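Local coordinates for USG-1 protein homolog (Pseudomonas aeruginosa, PDB 2HJS) that probably works as an NAD(P)-dependent oxidoreductase on aldehyde or oxo groups, as in the aspartate-semialdehyde dehydrogenase family, and forms a dimer, at residues S113-R118 against Q223-E228. Residues are numbered along the deposited sequence; the frame is centred on the assembly and turned at random.
Sequences SVNAER and QALLGE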
loop_
_atom_site.group_PDB
_atom_site.type_symbol
_atom_site.label_atom_id
_atom_site.label_comp_id
_atom_site.label_asym_id
_atom_site.label_seq_id
_atom_site.Cartn_x
_atom_site.Cartn_y
_atom_site.Cartn_z
ATOM N N SER A 113 -1.252 -15.228 -21.815
ATOM C CA SER A 113 0.081 -14.595 -21.754
ATOM C C SER A 113 1.113 -15.373 -20.882
ATOM O O SER A 113 2.307 -14.985 -20.813
ATOM C CB SER A 113 -0.041 -13.105 -21.290
ATOM O OG SER A 113 -0.650 -12.925 -19.994
ATOM N N VAL A 114 0.652 -16.459 -20.235
ATOM C CA VAL A 114 1.385 -17.112 -19.117
ATOM C C VAL A 114 1.561 -18.632 -19.279
ATOM O O VAL A 114 2.686 -19.117 -19.287
ATOM C CB VAL A 114 0.734 -16.815 -17.755
ATOM C CG1 VAL A 114 1.525 -17.478 -16.610
ATOM C CG2 VAL A 114 0.637 -15.331 -17.515
ATOM N N ASN A 115 0.462 -19.377 -19.421
ATOM C CA ASN A 115 0.531 -20.843 -19.370
ATOM C C ASN A 115 -0.452 -21.447 -20.336
ATOM O O ASN A 115 -1.089 -22.467 -20.040
ATOM C CB ASN A 115 0.295 -21.379 -17.937
ATOM C CG ASN A 115 -1.174 -21.248 -17.469
ATOM O OD1 ASN A 115 -1.892 -20.313 -17.871
ATOM N ND2 ASN A 115 -1.618 -22.186 -16.606
ATOM N N ALA A 116 -0.548 -20.820 -21.514
ATOM C CA ALA A 116 -1.508 -21.206 -22.542
ATOM C C ALA A 116 -1.344 -22.669 -22.916
ATOM O O ALA A 116 -2.324 -23.364 -23.168
ATOM C CB ALA A 116 -1.359 -20.307 -23.778
ATOM N N GLU A 117 -0.093 -23.120 -22.927
ATOM C CA GLU A 117 0.272 -24.498 -23.254
ATOM C C GLU A 117 -0.368 -25.523 -22.309
ATOM O O GLU A 117 -0.334 -26.719 -22.579
ATOM C CB GLU A 117 1.805 -24.653 -23.316
ATOM C CG GLU A 117 2.564 -24.235 -22.060
ATOM C CD GLU A 117 2.729 -22.724 -21.867
ATOM O OE1 GLU A 117 2.226 -21.919 -22.670
ATOM O OE2 GLU A 117 3.386 -22.336 -20.890
ATOM N N ARG A 118 -0.959 -25.044 -21.217
ATOM C CA ARG A 118 -1.719 -25.896 -20.317
ATOM C C ARG A 118 -3.075 -26.289 -20.867
ATOM O O ARG A 118 -3.699 -27.209 -20.321
ATOM C CB ARG A 118 -1.947 -25.275 -18.950
ATOM C CG ARG A 118 -2.963 -26.106 -18.231
ATOM C CD ARG A 118 -3.234 -25.663 -16.877
ATOM N NE ARG A 118 -2.594 -26.521 -15.873
ATOM C CZ ARG A 118 -2.974 -27.754 -15.568
ATOM N NH1 ARG A 118 -3.976 -28.347 -16.221
ATOM N NH2 ARG A 118 -2.320 -28.401 -14.610
ATOM N N GLN A 223 0.891 -19.868 -7.945
ATOM C CA GLN A 223 1.631 -21.128 -7.934
ATOM C C GLN A 223 1.142 -22.113 -9.003
ATOM O O GLN A 223 1.929 -22.910 -9.504
ATOM C CB GLN A 223 1.698 -21.740 -6.522
ATOM C CG GLN A 223 0.900 -23.028 -6.211
ATOM C CD GLN A 223 1.201 -23.534 -4.780
ATOM O OE1 GLN A 223 2.153 -23.085 -4.139
ATOM N NE2 GLN A 223 0.389 -24.454 -4.288
ATOM N N ALA A 224 -0.140 -22.048 -9.360
ATOM C CA ALA A 224 -0.648 -22.865 -10.477
ATOM C C ALA A 224 -0.169 -22.314 -11.808
ATOM O O ALA A 224 0.213 -23.076 -12.667
ATOM C CB ALA A 224 -2.155 -23.012 -10.459
ATOM N N LEU A 225 -0.150 -20.996 -11.951
ATOM C CA LEU A 225 0.190 -20.340 -13.220
ATOM C C LEU A 225 1.685 -20.267 -13.514
ATOM O O LEU A 225 2.096 -20.489 -14.649
ATOM C CB LEU A 225 -0.384 -18.914 -13.257
ATOM C CG LEU A 225 -1.903 -18.753 -13.389
ATOM C CD1 LEU A 225 -2.367 -17.412 -12.809
ATOM C CD2 LEU A 225 -2.343 -18.906 -14.842
ATOM N N LEU A 226 2.486 -19.902 -12.512
ATOM C CA LEU A 226 3.914 -19.697 -12.713
ATOM C C LEU A 226 4.677 -20.918 -12.266
ATOM O O LEU A 226 5.743 -21.212 -12.793
ATOM C CB LEU A 226 4.433 -18.462 -11.963
ATOM C CG LEU A 226 3.911 -17.098 -12.431
ATOM C CD1 LEU A 226 4.509 -16.007 -11.592
ATOM C CD2 LEU A 226 4.190 -16.847 -13.903
ATOM N N GLY A 227 4.128 -21.628 -11.290
ATOM C CA GLY A 227 4.678 -22.894 -10.875
ATOM C C GLY A 227 6.019 -22.737 -10.205
ATOM O O GLY A 227 6.174 -21.975 -9.244
ATOM N N GLU A 228 6.991 -23.442 -10.773
ATOM C CA GLU A 228 8.296 -23.617 -10.164
ATOM C C GLU A 228 9.262 -22.489 -10.488
ATOM O O GLU A 228 10.254 -22.308 -9.774
ATOM C CB GLU A 228 8.884 -24.972 -10.579
ATOM C CG GLU A 228 9.723 -25.621 -9.494
ATOM C CD GLU A 228 8.970 -25.738 -8.183
ATOM O OE1 GLU A 228 9.229 -24.906 -7.278
ATOM O OE2 GLU A 228 8.111 -26.648 -8.071
HETATM O O HOH W 1 -0.277 -24.400 -15.068
#
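Leu225 of helix 213-225 meets both Val114 and Asn115. The tight part is buried. Leu225 CD2 lies over the plane of the Asn115 amide, shifted toward OD1, 3.4 Å from OD1 and 3.7 Å from CG. The amide is held by the loop that precedes helix 112-115: OD1 accepts a hydrogen bond from Met111 N, and ND2 gives one to Pro109 O. With Asn115 CG between the backbone N and the carbonyl carbon (chi1 72°), the amide reaches Leu225 CD2. Beside it, Val114 CG1 lies 3.6 Å from Leu225 O and 3.9 Å from Leu226 CD2. The side chains of Val114 and Leu226 cross at about a right angle. Both leucines also touch Cys139 of helix 133-145.

The other side is looser and bridged by water. Asn115 ND2 and Arg118 NE both donate to one water, at 3.0 and 3.2 Å. The water donates to Ala224 O at 2.8 Å. It lies in the guanidinium plane, at the edge of the group. Arg118 is exposed, in contrast to Asn115. The arrangement is an interdomain contact, joining the Rossmann-type NAD-binding domain to the dimerisation domain in the two-domain fold of the aspartate-semialdehyde dehydrogenase family.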